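Local coordinates for putative phosphohistidine phosphatase, SixA (Nakamurella multipartita, PDB 4HBZ), which probably removes phosphoryl groups, perhaps from phosphohistidine, as a histidine phosphatase superfamily member working through a transiently phosphorylated histidine, at residues R26-G31 with R75-A80; R35-P40 with E92-G97. All coordinates share one frame; numbering follows the deposited sequence. Where two conformers were deposited one is given.

Interaction 1. Residues R26-G31 with R75-A80; sequences RHAAAG and RQTLAA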
# COMPACT_ATOMS: atom_id res chain seq x y z
N ARG A 26 0.17 0.64 -5.54
CA ARG A 26 0.39 1.70 -6.54
C ARG A 26 -0.85 1.80 -7.42
O ARG A 26 -1.38 0.77 -7.88
CB ARG A 26 1.63 1.37 -7.39
CG ARG A 26 1.89 2.40 -8.48
CD ARG A 26 3.07 1.99 -9.32
NE ARG A 26 3.35 2.98 -10.35
CZ ARG A 26 4.33 2.86 -11.25
NH1 ARG A 26 5.12 1.83 -11.26
NH2 ARG A 26 4.55 3.86 -12.11
N HIS A 27 -1.33 3.01 -7.66
CA HIS A 27 -2.50 3.20 -8.52
C HIS A 27 -2.30 2.48 -9.86
O HIS A 27 -1.18 2.31 -10.35
CB HIS A 27 -2.79 4.68 -8.77
CG HIS A 27 -1.73 5.38 -9.53
ND1 HIS A 27 -1.56 5.27 -10.89
CD2 HIS A 27 -0.72 6.19 -9.09
CE1 HIS A 27 -0.51 5.96 -11.25
NE2 HIS A 27 0.02 6.54 -10.18
N ALA A 28 -3.43 2.17 -10.46
CA ALA A 28 -3.43 1.52 -11.77
C ALA A 28 -3.14 2.51 -12.88
O ALA A 28 -3.03 3.72 -12.68
CB ALA A 28 -4.72 0.79 -11.98
N ALA A 29 -2.92 1.98 -14.08
CA ALA A 29 -2.41 2.76 -15.21
C ALA A 29 -3.33 3.91 -15.56
O ALA A 29 -4.58 3.75 -15.61
CB ALA A 29 -2.21 1.85 -16.41
N ALA A 30 -2.74 5.07 -15.80
CA ALA A 30 -3.48 6.29 -16.04
C ALA A 30 -3.10 6.98 -17.36
O ALA A 30 -2.04 6.73 -17.93
CB ALA A 30 -3.27 7.24 -14.85
N GLY A 31 -4.05 7.73 -17.85
CA GLY A 31 -3.94 8.38 -19.15
C GLY A 31 -3.49 9.80 -19.03
O GLY A 31 -2.79 10.18 -18.08
N ARG A 75 -7.83 7.83 -6.42
CA ARG A 75 -9.26 7.77 -6.07
C ARG A 75 -10.00 6.74 -6.92
O ARG A 75 -10.77 5.95 -6.37
CB ARG A 75 -9.92 9.14 -6.23
CG ARG A 75 -9.47 10.18 -5.25
CD ARG A 75 -10.11 11.54 -5.58
NE ARG A 75 -9.74 12.60 -4.66
CZ ARG A 75 -10.35 12.87 -3.49
NH1 ARG A 75 -11.44 12.21 -3.09
NH2 ARG A 75 -9.89 13.88 -2.76
N GLN A 76 -9.74 6.77 -8.21
CA GLN A 76 -10.41 5.87 -9.14
C GLN A 76 -9.95 4.44 -8.95
O GLN A 76 -10.74 3.49 -9.09
CB GLN A 76 -10.17 6.32 -10.59
CG GLN A 76 -10.96 7.58 -10.91
CD GLN A 76 -10.61 8.18 -12.25
OE1 GLN A 76 -9.86 7.60 -13.01
NE2 GLN A 76 -11.10 9.39 -12.54
N THR A 77 -8.69 4.23 -8.65
CA THR A 77 -8.21 2.89 -8.34
C THR A 77 -8.96 2.35 -7.13
O THR A 77 -9.49 1.25 -7.16
CB THR A 77 -6.70 2.92 -8.04
OG1 THR A 77 -5.98 3.26 -9.23
CG2 THR A 77 -6.25 1.60 -7.54
N LEU A 78 -9.08 3.17 -6.10
CA LEU A 78 -9.83 2.74 -4.92
C LEU A 78 -11.29 2.40 -5.28
O LEU A 78 -11.82 1.36 -4.85
CB LEU A 78 -9.76 3.79 -3.82
CG LEU A 78 -10.56 3.49 -2.59
CD1 LEU A 78 -10.16 2.23 -1.89
CD2 LEU A 78 -10.45 4.70 -1.66
N ALA A 79 -11.94 3.27 -6.01
CA ALA A 79 -13.33 3.06 -6.39
C ALA A 79 -13.45 1.73 -7.10
O ALA A 79 -14.40 0.94 -6.84
CB ALA A 79 -13.82 4.23 -7.26
N ALA A 80 -12.54 1.45 -8.00
CA ALA A 80 -12.64 0.22 -8.82
C ALA A 80 -12.45 -1.06 -8.00
O ALA A 80 -12.89 -2.13 -8.41
CB ALA A 80 -11.65 0.25 -9.98
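H27 and T77 bring the backbones closest together, their CA atoms 5.7 Å apart, where the irregular loop leaving strand 20-26 passes alongside helix 72-81. The polar link is a single bond: the amide N of A28 donates to OG1 of T77 at 3.0 Å, nearly straight at 167°. T77 places OG1 anti to its own carbonyl carbon and beside its backbone N (chi1 -66°), which lets the same hydroxyl also bond the carbonyl O of R73, one turn earlier in the helix. Since a carbonyl can only accept, the hydroxyl donates its hydrogen bond to O of R73 and accepts the one from the loop amide, a clear case of a buried threonine serving two backbones at once. Carbon closes around the bond: CB of H27 approaches OG1 of T77 to 3.5 Å, and the methyl of A28 points toward the helix.

The ring of H27 turns away from the helix segment. Its ND1 donates to the carbonyl O of A28 at 2.8 Å; the bond runs at 173°, with the oxygen almost in the imidazole plane, and so fixes the ring's rotation. RHA stands where the family's RHG signature is expected, with alanine in place of glycine, and a histidine tied through ND1 to the next residue's carbonyl is consistent with the nucleophile of this family. T77, in turn, steadies the amide beside it. Around this buried contact, H27 bonds through its backbone to G119 at the end of strand 114-119, its ring meets that of H120, and A49 of helix 43-59 packs against both A28 and T77.

Interaction 2. Residues R35-P40 with E92-G97; sequences RDHDRP and ELYGGG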
# COMPACT_ATOMS: atom_id res chain seq x y z
N ARG A 35 -4.15 18.70 -16.34
CA ARG A 35 -3.52 18.77 -15.02
C ARG A 35 -3.18 17.36 -14.57
O ARG A 35 -4.03 16.47 -14.63
CB ARG A 35 -4.47 19.39 -14.00
CG ARG A 35 -4.75 20.87 -14.20
CD ARG A 35 -5.06 21.49 -12.84
NE ARG A 35 -6.12 20.75 -12.18
CZ ARG A 35 -7.22 21.29 -11.65
NH1 ARG A 35 -7.38 22.60 -11.64
NH2 ARG A 35 -8.14 20.51 -11.09
N ASP A 36 -1.94 17.13 -14.11
CA ASP A 36 -1.57 15.79 -13.69
C ASP A 36 -2.52 15.19 -12.65
O ASP A 36 -2.91 14.05 -12.75
CB ASP A 36 -0.14 15.75 -13.13
CG ASP A 36 0.21 14.37 -12.62
OD1 ASP A 36 0.68 13.55 -13.48
OD2 ASP A 36 -0.06 14.05 -11.43
N HIS A 37 -2.93 16.00 -11.70
CA HIS A 37 -3.71 15.48 -10.58
C HIS A 37 -5.07 14.94 -11.10
O HIS A 37 -5.61 14.01 -10.48
CB HIS A 37 -3.90 16.64 -9.59
CG HIS A 37 -4.42 16.26 -8.25
ND1 HIS A 37 -5.73 16.45 -7.89
CD2 HIS A 37 -3.79 15.77 -7.15
CE1 HIS A 37 -5.90 16.08 -6.63
NE2 HIS A 37 -4.73 15.66 -6.16
N ASP A 38 -5.55 15.40 -12.25
CA ASP A 38 -6.83 14.98 -12.88
C ASP A 38 -6.71 13.79 -13.81
O ASP A 38 -7.75 13.32 -14.40
CB ASP A 38 -7.42 16.12 -13.72
CG ASP A 38 -7.86 17.29 -12.86
OD1 ASP A 38 -8.18 17.07 -11.67
OD2 ASP A 38 -7.89 18.42 -13.38
N ARG A 39 -5.49 13.28 -14.03
CA ARG A 39 -5.36 12.19 -15.01
C ARG A 39 -6.18 10.95 -14.57
O ARG A 39 -6.05 10.46 -13.46
CB ARG A 39 -3.89 11.75 -15.12
CG ARG A 39 -3.05 12.80 -15.84
CD ARG A 39 -1.55 12.59 -15.66
NE ARG A 39 -1.20 11.28 -16.16
CZ ARG A 39 -0.36 10.43 -15.63
NH1 ARG A 39 0.32 10.73 -14.52
NH2 ARG A 39 -0.23 9.22 -16.18
N PRO A 40 -7.04 10.45 -15.47
CA PRO A 40 -7.90 9.34 -15.13
C PRO A 40 -7.23 8.00 -15.39
O PRO A 40 -6.25 7.91 -16.13
CB PRO A 40 -9.06 9.53 -16.09
CG PRO A 40 -8.41 9.98 -17.33
CD PRO A 40 -7.32 10.96 -16.83
N GLU A 92 -0.85 14.68 1.23
CA GLU A 92 0.48 14.19 1.60
C GLU A 92 0.88 12.96 0.81
O GLU A 92 2.06 12.75 0.58
CB GLU A 92 0.57 13.89 3.10
CG GLU A 92 0.41 15.10 4.05
CD GLU A 92 -1.02 15.58 4.29
OE1 GLU A 92 -2.01 15.16 3.66
OE2 GLU A 92 -1.14 16.48 5.15
N LEU A 93 -0.09 12.16 0.33
CA LEU A 93 0.23 10.96 -0.43
C LEU A 93 0.44 11.26 -1.90
O LEU A 93 0.85 10.38 -2.64
CB LEU A 93 -0.83 9.88 -0.25
CG LEU A 93 -0.62 8.84 0.84
CD1 LEU A 93 -0.44 9.46 2.21
CD2 LEU A 93 -1.71 7.78 0.84
N TYR A 94 0.15 12.48 -2.34
CA TYR A 94 0.40 12.91 -3.73
C TYR A 94 1.80 13.54 -3.77
O TYR A 94 1.98 14.73 -3.69
CB TYR A 94 -0.68 13.86 -4.20
CG TYR A 94 -0.48 14.37 -5.61
CD1 TYR A 94 -0.56 13.52 -6.70
CD2 TYR A 94 -0.25 15.72 -5.86
CE1 TYR A 94 -0.43 13.96 -7.97
CE2 TYR A 94 -0.11 16.19 -7.15
CZ TYR A 94 -0.18 15.27 -8.21
OH TYR A 94 -0.06 15.79 -9.50
N GLY A 95 2.80 12.68 -3.88
CA GLY A 95 4.19 13.09 -3.91
C GLY A 95 4.94 13.03 -2.62
O GLY A 95 6.13 13.30 -2.60
N GLY A 96 4.29 12.64 -1.52
CA GLY A 96 5.00 12.41 -0.30
C GLY A 96 6.01 11.28 -0.41
O GLY A 96 5.92 10.44 -1.30
N GLY A 97 6.96 11.29 0.50
CA GLY A 97 7.97 10.22 0.62
C GLY A 97 7.57 9.16 1.64
O GLY A 97 6.47 9.16 2.20
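One face of the Y94 ring is met by the imidazole edge of H37, while at the ring's own edge, in its plane, lies OD2 of D36. The two rings form a T-shaped (edge-to-face) pair, with planes at 86° and centroids 4.7 Å apart; CD2 of H37 sits over the centre of the phenol, 3.7 Å from CE2 of Y94. With CG anti to the backbone N (chi1 179°), Y94 extends its hydroxyl to the loop, where OH donates to OD2 of D36 at 2.6 Å. It arrives on the anti side of the carboxylate, somewhat out of the carboxylate plane, which itself is nearly that of the ring.

This illustrates how one carboxylate can gather several partners. NH1 of R39 reaches OD1 of D36 on its syn side at 3.0 Å, again tilted out of the carboxylate plane, as a salt bridge, and R73 of helix 72-81 forms another with OD2. Two guanidinium groups around D36 would be expected to favour its anionic form. In H37, NE2, next to CD2 in the ring, hydrogen-bonds OG1 of T70, which helps to fix the imidazole's rotation.

The contact lies at the surface, joining the 3-10 turn 36-38 in the loop before helix 43-59 to the loop between strand 86-90 and helix 98-106. Beside it, Y94 packs on S69, which ends strand 65-69, and its ring meets that of H120, just past strand 114-119.

Overall arrangement
Interaction 1 is buried and interaction 2 lies at the surface, yet both involve the loop from strand 20-26 to helix 43-59; interaction 1 joins it to helix 72-81, interaction 2 to the loop between strand 86-90 and helix 98-106. In the first, a backbone amide is paired by a helix hydroxyl among small aliphatic groups; in the second, rings and charged side chains do the work. The two meet directly: O of G31 lies 2.7 Å from NE of R39, and N of G31 2.8 Å from O of P40, both probable hydrogen bonds. R73 accepts from T77 through its backbone O and pairs with D36 through its guanidinium, while the ring of H120 meets those of H27 and Y94.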